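Local coordinates for protein YohF (Salmonella typhimurium, PDB 6WON) that probably acts as an NAD(P)-dependent oxidoreductase of the short-chain dehydrogenase/reductase family, with acetoin its likely substrate, at residues B[5-10]-B[27-32]; B[136-141]-B[225-230]; B[179-184]-B[232-237]. One frame throughout, in Å; residues are numbered along the deposited sequence.

Overall arrangement
All three contacts reach one parallel Rossmann sheet, in the strand order 3-2-1-4-5-6-7 of short-chain dehydrogenases. Contact 1 joins the first two strands, contact 2 ties strand 135-140 to the end of helix 216-226, and contact 3 fastens the segment after that helix to strand 178-185. Contacts 2 and 3 are close neighbours, their centres about 6 Å apart: strands 135-140 and 178-185 lie side by side, and Trp225 packs on Thr234. Both also touch the second subunit. Contact 1 lies about 12 Å from contact 2, centre to centre, and meets it where Phe29 approaches the backbone of Cys227; its centre is about 18 Å from that of contact 3, and the two do not touch.

Contact 1: B[5-10]-B[27-32]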
ATOM      1  N   LYS B   5       8.832   6.961  33.968  1.00 32.32           N
ATOM      2  CA  LYS B   5       8.442   7.562  32.702  1.00 31.31           C
ATOM      3  C   LYS B   5       6.973   7.967  32.740  1.00 28.05           C
ATOM      4  O   LYS B   5       6.166   7.423  33.501  1.00 27.28           O
ATOM      5  CB  LYS B   5       8.687   6.590  31.540  1.00 33.15           C
ATOM      6  CG  LYS B   5      10.111   6.038  31.461  1.00 37.07           C
ATOM      7  CD  LYS B   5      11.112   7.160  31.216  1.00 43.41           C
ATOM      8  CE  LYS B   5      12.512   6.620  30.946  1.00 51.70           C
ATOM      9  NZ  LYS B   5      13.489   7.720  30.665  1.00 55.44           N
ATOM     10  N   VAL B   6       6.627   8.931  31.895  1.00 24.62           N
ATOM     11  CA  VAL B   6       5.283   9.487  31.860  1.00 23.08           C
ATOM     12  C   VAL B   6       4.671   9.204  30.496  1.00 22.62           C
ATOM     13  O   VAL B   6       5.302   9.454  29.461  1.00 23.06           O
ATOM     14  CB  VAL B   6       5.292  11.000  32.157  1.00 24.81           C
ATOM     15  CG1 VAL B   6       3.917  11.609  31.879  1.00 24.43           C
ATOM     16  CG2 VAL B   6       5.718  11.249  33.598  1.00 24.02           C
ATOM     17  N   ALA B   7       3.454   8.673  30.501  1.00 20.69           N
ATOM     18  CA  ALA B   7       2.647   8.522  29.300  1.00 22.10           C
ATOM     19  C   ALA B   7       1.435   9.435  29.395  1.00 23.93           C
ATOM     20  O   ALA B   7       0.753   9.469  30.425  1.00 22.13           O
ATOM     21  CB  ALA B   7       2.178   7.079  29.112  1.00 21.19           C
ATOM     22  N   ILE B   8       1.162  10.166  28.324  1.00 26.16           N
ATOM     23  CA  ILE B   8      -0.069  10.935  28.213  1.00 23.63           C
ATOM     24  C   ILE B   8      -0.932  10.299  27.135  1.00 24.06           C
ATOM     25  O   ILE B   8      -0.450  10.002  26.036  1.00 24.77           O
ATOM     26  CB  ILE B   8       0.220  12.413  27.927  1.00 22.90           C
ATOM     27  CG1 ILE B   8       0.764  13.047  29.210  1.00 26.59           C
ATOM     28  CG2 ILE B   8      -1.053  13.112  27.460  1.00 22.24           C
ATOM     29  CD1 ILE B   8       1.325  14.402  29.008  1.00 31.85           C
ATOM     30  N   VAL B   9      -2.187  10.032  27.475  1.00 23.47           N
ATOM     31  CA  VAL B   9      -3.148   9.425  26.568  1.00 22.38           C
ATOM     32  C   VAL B   9      -4.336  10.366  26.499  1.00 26.86           C
ATOM     33  O   VAL B   9      -4.997  10.612  27.520  1.00 26.47           O
ATOM     34  CB  VAL B   9      -3.587   8.031  27.042  1.00 22.29           C
ATOM     35  CG1 VAL B   9      -4.465   7.370  25.989  1.00 20.47           C
ATOM     36  CG2 VAL B   9      -2.363   7.159  27.380  1.00 22.76           C
ATOM     37  N   THR B  10      -4.618  10.888  25.306  1.00 25.69           N
ATOM     38  CA  THR B  10      -5.759  11.783  25.186  1.00 27.05           C
ATOM     39  C   THR B  10      -7.058  10.991  25.148  1.00 29.10           C
ATOM     40  O   THR B  10      -7.101   9.840  24.702  1.00 29.73           O
ATOM     41  CB  THR B  10      -5.649  12.669  23.941  1.00 25.45           C
ATOM     42  OG1 THR B  10      -5.679  11.863  22.759  1.00 27.98           O
ATOM     43  CG2 THR B  10      -4.356  13.469  23.979  1.00 22.86           C
ATOM     44  N   ASN B  27       1.955  -1.129  33.421  1.00 31.04           N
ATOM     45  CA  ASN B  27       3.322  -1.401  32.992  1.00 32.32           C
ATOM     46  C   ASN B  27       4.347  -0.468  33.630  1.00 30.89           C
ATOM     47  O   ASN B  27       5.550  -0.668  33.426  1.00 34.19           O
ATOM     48  CB  ASN B  27       3.408  -1.334  31.461  1.00 32.26           C
ATOM     49  CG  ASN B  27       2.878  -2.615  30.792  1.00 35.04           C
ATOM     50  OD1 ASN B  27       2.494  -3.573  31.477  1.00 32.71           O
ATOM     51  ND2 ASN B  27       2.838  -2.622  29.456  1.00 32.43           N
ATOM     52  N   GLY B  28       3.911   0.530  34.404  1.00 29.55           N
ATOM     53  CA  GLY B  28       4.829   1.323  35.205  1.00 27.80           C
ATOM     54  C   GLY B  28       4.974   2.780  34.816  1.00 28.36           C
ATOM     55  O   GLY B  28       5.852   3.473  35.342  1.00 31.14           O
ATOM     56  N   PHE B  29       4.132   3.271  33.913  1.00 24.33           N
ATOM     57  CA  PHE B  29       4.161   4.682  33.553  1.00 28.68           C
ATOM     58  C   PHE B  29       3.274   5.487  34.501  1.00 28.13           C
ATOM     59  O   PHE B  29       2.121   5.113  34.739  1.00 27.80           O
ATOM     60  CB  PHE B  29       3.682   4.897  32.115  1.00 24.36           C
ATOM     61  CG  PHE B  29       4.632   4.391  31.061  1.00 28.00           C
ATOM     62  CD1 PHE B  29       4.627   3.051  30.692  1.00 26.84           C
ATOM     63  CD2 PHE B  29       5.500   5.268  30.408  1.00 25.78           C
ATOM     64  CE1 PHE B  29       5.495   2.588  29.700  1.00 30.23           C
ATOM     65  CE2 PHE B  29       6.370   4.814  29.418  1.00 26.03           C
ATOM     66  CZ  PHE B  29       6.370   3.480  29.065  1.00 27.87           C
ATOM     67  N   ASP B  30       3.807   6.589  35.035  1.00 24.40           N
ATOM     68  CA  ASP B  30       2.926   7.666  35.475  1.00 28.11           C
ATOM     69  C   ASP B  30       2.075   8.093  34.286  1.00 30.23           C
ATOM     70  O   ASP B  30       2.541   8.079  33.142  1.00 29.67           O
ATOM     71  CB  ASP B  30       3.730   8.858  36.009  1.00 27.93           C
ATOM     72  CG  ASP B  30       4.366   8.576  37.358  1.00 33.40           C
ATOM     73  OD1 ASP B  30       3.891   7.653  38.067  1.00 33.42           O
ATOM     74  OD2 ASP B  30       5.336   9.283  37.718  1.00 37.10           O
ATOM     75  N   ILE B  31       0.819   8.454  34.547  1.00 26.31           N
ATOM     76  CA  ILE B  31      -0.192   8.573  33.496  1.00 27.38           C
ATOM     77  C   ILE B  31      -0.810   9.966  33.521  1.00 24.38           C
ATOM     78  O   ILE B  31      -1.265  10.431  34.570  1.00 22.88           O
ATOM     79  CB  ILE B  31      -1.297   7.512  33.652  1.00 29.76           C
ATOM     80  CG1 ILE B  31      -0.756   6.132  33.315  1.00 33.04           C
ATOM     81  CG2 ILE B  31      -2.486   7.852  32.772  1.00 31.41           C
ATOM     82  CD1 ILE B  31      -0.145   6.054  31.946  1.00 34.59           C
ATOM     83  N   GLY B  32      -0.862  10.611  32.352  1.00 22.46           N
ATOM     84  CA  GLY B  32      -1.726  11.759  32.143  1.00 23.47           C
ATOM     85  C   GLY B  32      -2.960  11.366  31.347  1.00 23.43           C
ATOM     86  O   GLY B  32      -2.860  10.710  30.304  1.00 23.96           O
TER
HETATM   87  O   HOH W   1       8.311   4.080  34.174  1.00 33.85           O
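A chi1 of -70° puts Phe29 CG anti to its own carbonyl carbon, and from there the ring reaches Lys5 and Ala7; Ile31, whose chain bends at chi2 (-56°), brings CD1 toward Ala7. CD2 and CE2 of the Phe29 ring both lie 3.6 Å from Lys5 CB, and the ring presents its edge to the carbonyl carbon of Val6. Ala7 CB touches both larger groups, 4.0 Å from Phe29 CD2 and 3.8 Å from Ile31 CD1. Strands 6-9 and 30-32 run parallel here, the first two strands of a Rossmann beta-alpha-beta unit whose helix 15-27 covers the Ala7 and Ile31 face through Leu24. A Schellman motif with Gly28 at positive phi ends that helix and turns the chain into the second strand. The backbone ladder runs from a weak bond, Asp30 N to Lys5 O, through Ala7 N to Asp30 O and Gly32 N to Ala7 O (2.8 Å, 170°), to Val9 N bonding Gly32 O. On the other face Val6 CG2 rests on Asp30 CB, while Ile8 CG1 packs 4.1 Å from Gly32 CA. A water bridges Lys5 N and Gly28 O. Asp30 OD1 accepts a hydrogen bond from Arg55 N, and Lys5 NZ forms a salt bridge with Glu133.

Contact 2: B[136-141]-B[225-230]; sequences RIINIT and WLCSEG
Ser228 O receives both terminal nitrogens of Arg136: NH1 at 3.0 Å, with an N-H...O angle of 160°, and NH2 in a weaker bond at 3.4 Å. The oxygen lies at the edge of the guanidinium group, practically in its plane, although NH1 approaches it from well above the plane of the Ser228 carbonyl. Arg136 NH1 also comes within 2.6 Å of Leu226 O, a short bond but a bent one and therefore weak. One arginine end thus spans the carbonyl of Leu226 at the end of helix 216-226 and that of Ser228 just beyond. The bend at chi2 (-71°) carries the arginine chain past Leu226 O before the guanidinium reaches Ser228.

Two residues further along the strand, Ile138 supplies the apolar half of the contact. Its CG1 lies 4.0 Å from Leu226 CD1, the two side chains crossing obliquely, and its CD1 reaches Cys227 SG at 3.5 Å. At the helix end, Trp225 O takes two bonds, from Ser228 N and from Ser228 OG at 2.7 Å; the hydroxyl lies in the carbonyl plane, on a lone pair. Trp225 itself points away from the strand, its ring meeting Trp225 of the second subunit, and Glu229 OE2 bonds His217 of that subunit. The arrangement is a strand-to-helix packing of the Rossmann fold: helix 216-226 lies against the sheet over Ile138, and Arg136 of strand 135-140 reaches the carbonyls at and just after its C-terminal end, chiefly that of Ser228.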
ATOM      1  N   ARG B 136       8.288   8.125  22.643  1.00 24.81           N
ATOM      2  CA  ARG B 136       7.434   7.362  21.749  1.00 26.04           C
ATOM      3  C   ARG B 136       6.147   8.136  21.542  1.00 26.00           C
ATOM      4  O   ARG B 136       5.566   8.642  22.503  1.00 27.17           O
ATOM      5  CB  ARG B 136       7.110   5.971  22.320  1.00 25.06           C
ATOM      6  CG  ARG B 136       8.326   5.185  22.804  1.00 28.19           C
ATOM      7  CD  ARG B 136       9.203   4.718  21.626  1.00 28.13           C
ATOM      8  NE  ARG B 136      10.381   3.987  22.089  1.00 29.61           N
ATOM      9  CZ  ARG B 136      10.358   2.713  22.470  1.00 36.55           C
ATOM     10  NH1 ARG B 136       9.214   2.022  22.443  1.00 33.40           N
ATOM     11  NH2 ARG B 136      11.474   2.121  22.889  1.00 39.68           N
ATOM     12  N   ILE B 137       5.696   8.216  20.293  1.00 24.50           N
ATOM     13  CA  ILE B 137       4.426   8.855  19.968  1.00 25.80           C
ATOM     14  C   ILE B 137       3.612   7.886  19.128  1.00 25.05           C
ATOM     15  O   ILE B 137       4.066   7.446  18.064  1.00 25.00           O
ATOM     16  CB  ILE B 137       4.610  10.189  19.228  1.00 24.37           C
ATOM     17  CG1 ILE B 137       5.325  11.198  20.132  1.00 23.41           C
ATOM     18  CG2 ILE B 137       3.236  10.726  18.767  1.00 23.68           C
ATOM     19  CD1 ILE B 137       5.742  12.490  19.413  1.00 20.67           C
ATOM     20  N   ILE B 138       2.422   7.542  19.604  1.00 27.14           N
ATOM     21  CA  ILE B 138       1.528   6.639  18.895  1.00 26.75           C
ATOM     22  C   ILE B 138       0.294   7.429  18.492  1.00 27.65           C
ATOM     23  O   ILE B 138      -0.381   8.017  19.345  1.00 26.76           O
ATOM     24  CB  ILE B 138       1.149   5.419  19.744  1.00 27.33           C
ATOM     25  CG1 ILE B 138       2.389   4.558  20.016  1.00 28.62           C
ATOM     26  CG2 ILE B 138       0.104   4.584  19.009  1.00 16.94           C
ATOM     27  CD1 ILE B 138       2.988   4.718  21.391  1.00 28.05           C
ATOM     28  N   ASN B 139      -0.002   7.453  17.195  1.00 26.52           N
ATOM     29  CA  ASN B 139      -1.201   8.111  16.692  1.00 23.70           C
ATOM     30  C   ASN B 139      -2.240   7.033  16.418  1.00 23.95           C
ATOM     31  O   ASN B 139      -2.005   6.142  15.593  1.00 22.49           O
ATOM     32  CB  ASN B 139      -0.905   8.912  15.423  1.00 22.32           C
ATOM     33  CG  ASN B 139       0.033  10.081  15.666  1.00 24.95           C
ATOM     34  OD1 ASN B 139      -0.112  10.807  16.656  1.00 26.76           O
ATOM     35  ND2 ASN B 139       1.001  10.280  14.752  1.00 20.20           N
ATOM     36  N   ILE B 140      -3.364   7.081  17.131  1.00 23.57           N
ATOM     37  CA  ILE B 140      -4.452   6.152  16.855  1.00 23.31           C
ATOM     38  C   ILE B 140      -5.160   6.660  15.607  1.00 25.60           C
ATOM     39  O   ILE B 140      -5.793   7.719  15.633  1.00 26.53           O
ATOM     40  CB  ILE B 140      -5.429   6.030  18.029  1.00 24.40           C
ATOM     41  CG1 ILE B 140      -4.683   5.723  19.330  1.00 25.22           C
ATOM     42  CG2 ILE B 140      -6.447   4.925  17.738  1.00 21.53           C
ATOM     43  CD1 ILE B 140      -4.023   4.363  19.340  1.00 26.96           C
ATOM     44  N   THR B 141      -5.044   5.923  14.505  1.00 21.50           N
ATOM     45  CA  THR B 141      -5.781   6.319  13.313  1.00 21.37           C
ATOM     46  C   THR B 141      -6.994   5.411  13.141  1.00 21.70           C
ATOM     47  O   THR B 141      -7.909   5.450  13.970  1.00 22.05           O
ATOM     48  CB  THR B 141      -4.865   6.313  12.086  1.00 24.28           C
ATOM     49  OG1 THR B 141      -4.386   4.989  11.849  1.00 24.44           O
ATOM     50  CG2 THR B 141      -3.661   7.233  12.336  1.00 24.14           C
ATOM     51  N   TRP B 225       2.967  -2.474  23.618  1.00 20.16           N
ATOM     52  CA  TRP B 225       4.192  -3.039  23.056  1.00 25.51           C
ATOM     53  C   TRP B 225       5.040  -1.958  22.394  1.00 25.71           C
ATOM     54  O   TRP B 225       6.264  -1.938  22.558  1.00 27.44           O
ATOM     55  CB  TRP B 225       3.882  -4.157  22.054  1.00 26.18           C
ATOM     56  CG  TRP B 225       5.167  -4.678  21.444  1.00 31.09           C
ATOM     57  CD1 TRP B 225       6.046  -5.569  22.012  1.00 29.71           C
ATOM     58  CD2 TRP B 225       5.748  -4.292  20.189  1.00 29.04           C
ATOM     59  NE1 TRP B 225       7.111  -5.776  21.174  1.00 27.74           N
ATOM     60  CE2 TRP B 225       6.961  -4.998  20.056  1.00 26.54           C
ATOM     61  CE3 TRP B 225       5.357  -3.423  19.164  1.00 27.29           C
ATOM     62  CZ2 TRP B 225       7.782  -4.866  18.942  1.00 23.16           C
ATOM     63  CZ3 TRP B 225       6.179  -3.295  18.053  1.00 25.52           C
ATOM     64  CH2 TRP B 225       7.376  -4.012  17.952  1.00 23.68           C
ATOM     65  N   LEU B 226       4.404  -1.038  21.662  1.00 23.31           N
ATOM     66  CA  LEU B 226       5.122   0.059  21.019  1.00 21.61           C
ATOM     67  C   LEU B 226       5.816   0.977  22.019  1.00 25.71           C
ATOM     68  O   LEU B 226       6.756   1.689  21.645  1.00 27.36           O
ATOM     69  CB  LEU B 226       4.161   0.870  20.157  1.00 20.88           C
ATOM     70  CG  LEU B 226       3.731   0.189  18.851  1.00 22.63           C
ATOM     71  CD1 LEU B 226       2.595   0.942  18.207  1.00 22.01           C
ATOM     72  CD2 LEU B 226       4.909   0.077  17.879  1.00 22.66           C
ATOM     73  N   CYS B 227       5.375   0.991  23.274  1.00 25.68           N
ATOM     74  CA  CYS B 227       6.044   1.765  24.312  1.00 27.56           C
ATOM     75  C   CYS B 227       7.110   0.968  25.049  1.00 31.70           C
ATOM     76  O   CYS B 227       7.749   1.512  25.957  1.00 34.08           O
ATOM     77  CB  CYS B 227       5.017   2.305  25.321  1.00 26.42           C
ATOM     78  SG  CYS B 227       3.777   3.362  24.558  1.00 28.48           S
ATOM     79  N   SER B 228       7.320  -0.292  24.682  1.00 34.35           N
ATOM     80  CA  SER B 228       8.253  -1.162  25.380  1.00 35.75           C
ATOM     81  C   SER B 228       9.627  -1.147  24.707  1.00 31.04           C
ATOM     82  O   SER B 228       9.789  -0.695  23.571  1.00 26.42           O
ATOM     83  CB  SER B 228       7.697  -2.582  25.426  1.00 34.53           C
ATOM     84  OG  SER B 228       8.001  -3.227  24.209  1.00 31.37           O
ATOM     85  N   GLU B 229      10.624  -1.657  25.440  1.00 29.44           N
ATOM     86  CA  GLU B 229      11.993  -1.718  24.936  1.00 29.79           C
ATOM     87  C   GLU B 229      12.098  -2.551  23.666  1.00 30.15           C
ATOM     88  O   GLU B 229      12.949  -2.271  22.815  1.00 33.47           O
ATOM     89  CB  GLU B 229      12.917  -2.294  26.012  1.00 35.65           C
ATOM     90  CG  GLU B 229      12.560  -3.718  26.443  1.00 38.77           C
ATOM     91  CD  GLU B 229      13.198  -4.794  25.561  1.00 42.61           C
ATOM     92  OE1 GLU B 229      14.332  -4.582  25.068  1.00 41.20           O
ATOM     93  OE2 GLU B 229      12.550  -5.848  25.346  1.00 43.82           O
ATOM     94  N   GLY B 230      11.247  -3.571  23.513  1.00 26.36           N
ATOM     95  CA  GLY B 230      11.318  -4.426  22.333  1.00 27.34           C
ATOM     96  C   GLY B 230      10.977  -3.734  21.022  1.00 28.60           C
ATOM     97  O   GLY B 230      11.337  -4.245  19.952  1.00 30.15           O
TER

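Contact 3: B[179-184]-B[232-237]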
ATOM      1  N   LEU B 179      10.412   7.600  18.439  1.00 26.90           N
ATOM      2  CA  LEU B 179       9.823   6.684  17.467  1.00 26.62           C
ATOM      3  C   LEU B 179       8.341   7.009  17.348  1.00 26.01           C
ATOM      4  O   LEU B 179       7.668   7.212  18.365  1.00 23.87           O
ATOM      5  CB  LEU B 179      10.027   5.227  17.882  1.00 21.75           C
ATOM      6  CG  LEU B 179      11.432   4.827  18.363  1.00 25.25           C
ATOM      7  CD1 LEU B 179      11.520   3.317  18.655  1.00 23.45           C
ATOM      8  CD2 LEU B 179      12.510   5.232  17.360  1.00 24.04           C
ATOM      9  N   VAL B 180       7.841   7.081  16.114  1.00 23.66           N
ATOM     10  CA  VAL B 180       6.476   7.532  15.856  1.00 24.22           C
ATOM     11  C   VAL B 180       5.779   6.522  14.957  1.00 25.45           C
ATOM     12  O   VAL B 180       6.230   6.267  13.828  1.00 22.64           O
ATOM     13  CB  VAL B 180       6.446   8.926  15.214  1.00 22.21           C
ATOM     14  CG1 VAL B 180       5.001   9.418  15.077  1.00 19.67           C
ATOM     15  CG2 VAL B 180       7.269   9.889  16.055  1.00 23.62           C
ATOM     16  N   ASN B 181       4.667   5.974  15.437  1.00 23.78           N
ATOM     17  CA  ASN B 181       3.918   4.997  14.665  1.00 25.42           C
ATOM     18  C   ASN B 181       2.435   5.293  14.791  1.00 25.60           C
ATOM     19  O   ASN B 181       1.994   5.973  15.721  1.00 22.61           O
ATOM     20  CB  ASN B 181       4.193   3.571  15.150  1.00 23.68           C
ATOM     21  CG  ASN B 181       5.635   3.152  14.928  1.00 23.93           C
ATOM     22  OD1 ASN B 181       6.017   2.798  13.810  1.00 25.27           O
ATOM     23  ND2 ASN B 181       6.435   3.174  15.993  1.00 19.78           N
ATOM     24  N   ALA B 182       1.670   4.757  13.845  1.00 24.31           N
ATOM     25  CA  ALA B 182       0.219   4.721  13.934  1.00 26.52           C
ATOM     26  C   ALA B 182      -0.244   3.303  14.270  1.00 25.59           C
ATOM     27  O   ALA B 182       0.304   2.323  13.754  1.00 24.75           O
ATOM     28  CB  ALA B 182      -0.425   5.173  12.616  1.00 22.85           C
ATOM     29  N   VAL B 183      -1.248   3.205  15.139  1.00 21.07           N
ATOM     30  CA  VAL B 183      -2.053   1.999  15.299  1.00 21.14           C
ATOM     31  C   VAL B 183      -3.422   2.287  14.709  1.00 21.65           C
ATOM     32  O   VAL B 183      -4.054   3.289  15.062  1.00 22.14           O
ATOM     33  CB  VAL B 183      -2.176   1.574  16.775  1.00 22.50           C
ATOM     34  CG1 VAL B 183      -3.108   0.366  16.904  1.00 22.54           C
ATOM     35  CG2 VAL B 183      -0.810   1.253  17.350  1.00 20.54           C
ATOM     36  N   ALA B 184      -3.880   1.405  13.821  1.00 22.29           N
ATOM     37  CA  ALA B 184      -5.032   1.652  12.949  1.00 22.11           C
ATOM     38  C   ALA B 184      -6.119   0.641  13.287  1.00 25.61           C
ATOM     39  O   ALA B 184      -6.127  -0.473  12.734  1.00 25.41           O
ATOM     40  CB  ALA B 184      -4.620   1.549  11.473  1.00 17.81           C
ATOM     41  N   SER B 232      12.127  -0.910  19.883  1.00 27.14           N
ATOM     42  CA  SER B 232      13.105   0.141  19.603  1.00 27.24           C
ATOM     43  C   SER B 232      13.500   0.251  18.126  1.00 25.67           C
ATOM     44  O   SER B 232      14.185   1.209  17.762  1.00 25.95           O
ATOM     45  CB  SER B 232      14.353  -0.088  20.458  1.00 24.50           C
ATOM     46  OG  SER B 232      14.584  -1.480  20.601  1.00 24.45           O
ATOM     47  N   TYR B 233      13.108  -0.688  17.266  1.00 23.56           N
ATOM     48  CA  TYR B 233      13.436  -0.588  15.847  1.00 25.46           C
ATOM     49  C   TYR B 233      12.216  -0.303  14.986  1.00 26.16           C
ATOM     50  O   TYR B 233      12.341  -0.252  13.754  1.00 28.18           O
ATOM     51  CB  TYR B 233      14.137  -1.868  15.361  1.00 26.62           C
ATOM     52  CG  TYR B 233      15.106  -1.645  14.214  1.00 26.75           C
ATOM     53  CD1 TYR B 233      16.186  -0.774  14.349  1.00 27.35           C
ATOM     54  CD2 TYR B 233      14.933  -2.298  12.989  1.00 22.96           C
ATOM     55  CE1 TYR B 233      17.078  -0.569  13.305  1.00 28.76           C
ATOM     56  CE2 TYR B 233      15.822  -2.103  11.940  1.00 27.26           C
ATOM     57  CZ  TYR B 233      16.892  -1.235  12.096  1.00 31.63           C
ATOM     58  OH  TYR B 233      17.782  -1.036  11.055  1.00 33.90           O
ATOM     59  N   THR B 234      11.047  -0.091  15.596  1.00 24.56           N
ATOM     60  CA  THR B 234       9.803   0.113  14.862  1.00 25.03           C
ATOM     61  C   THR B 234       9.466   1.597  14.844  1.00 21.89           C
ATOM     62  O   THR B 234       9.268   2.207  15.898  1.00 23.16           O
ATOM     63  CB  THR B 234       8.652  -0.677  15.488  1.00 25.20           C
ATOM     64  OG1 THR B 234       9.059  -2.031  15.679  1.00 25.50           O
ATOM     65  CG2 THR B 234       7.423  -0.641  14.580  1.00 25.71           C
ATOM     66  N   THR B 235       9.392   2.174  13.650  1.00 23.45           N
ATOM     67  CA  THR B 235       9.022   3.573  13.546  1.00 24.67           C
ATOM     68  C   THR B 235       8.560   3.858  12.124  1.00 24.10           C
ATOM     69  O   THR B 235       9.010   3.213  11.169  1.00 25.65           O
ATOM     70  CB  THR B 235      10.190   4.480  13.948  1.00 25.65           C
ATOM     71  OG1 THR B 235       9.728   5.827  14.082  1.00 24.28           O
ATOM     72  CG2 THR B 235      11.318   4.419  12.907  1.00 25.91           C
ATOM     73  N   GLY B 236       7.634   4.809  12.007  1.00 24.18           N
ATOM     74  CA  GLY B 236       7.078   5.226  10.732  1.00 24.01           C
ATOM     75  C   GLY B 236       6.014   4.324  10.155  1.00 26.37           C
ATOM     76  O   GLY B 236       5.643   4.503   8.991  1.00 24.49           O
ATOM     77  N   GLN B 237       5.492   3.372  10.926  1.00 24.50           N
ATOM     78  CA  GLN B 237       4.603   2.350  10.394  1.00 23.41           C
ATOM     79  C   GLN B 237       3.161   2.577  10.837  1.00 26.45           C
ATOM     80  O   GLN B 237       2.892   3.235  11.846  1.00 24.81           O
ATOM     81  CB  GLN B 237       5.073   0.958  10.828  1.00 20.38           C
ATOM     82  CG  GLN B 237       6.241   0.482   9.969  1.00 23.15           C
ATOM     83  CD  GLN B 237       5.862   0.493   8.495  1.00 23.85           C
ATOM     84  OE1 GLN B 237       4.832  -0.066   8.117  1.00 28.97           O
ATOM     85  NE2 GLN B 237       6.661   1.153   7.668  1.00 22.15           N
TER
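Asn181 carries its amide from strand 179-184 into the bend made by residues 234-237. Asn181 CB starts beside the backbone of Gln237, 3.6 Å from Gln237 O; CG, anti to the carbonyl carbon (chi1 -65°), comes over Thr235 CA; from there the two ends of the amide part. Asn181 OD1 accepts Gln237 N at 3.0 Å, and the same oxygen lies 3.8 Å from the methyl CG2 of Thr234. Asn181 ND2 donates to Thr234 O at 3.0 Å and almost straight, 174°; the acceptor is in the amide plane, but the donor stands above the plane of the Thr234 carbonyl. Using both ends on backbone partners fixes the rotation of the amide.

Backbone bonds flank this grip: Gly236 N gives a 2.7 Å bond to Val180 O, and Ala182 N one of 2.8 Å to Gln237 O. Gly236, at positive phi, turns the chain. A chi1 of -169° turns Thr235 OG1 away from its own N and onto Val180 N, 3.0 Å from it. Leu179 crosses Thr235 at about a right angle, and its CD1 packs on the backbone of Ser232. Thr234 and Gln237 also pack on the second subunit, and Ser232 OG bonds Glu218 there. Lacking regular secondary structure, residues 232-237 are thus held to the strand by two backbone bonds and three that use the side chains of Asn181 and Thr235, which stand in for part of a backbone ladder, in largely buried surroundings.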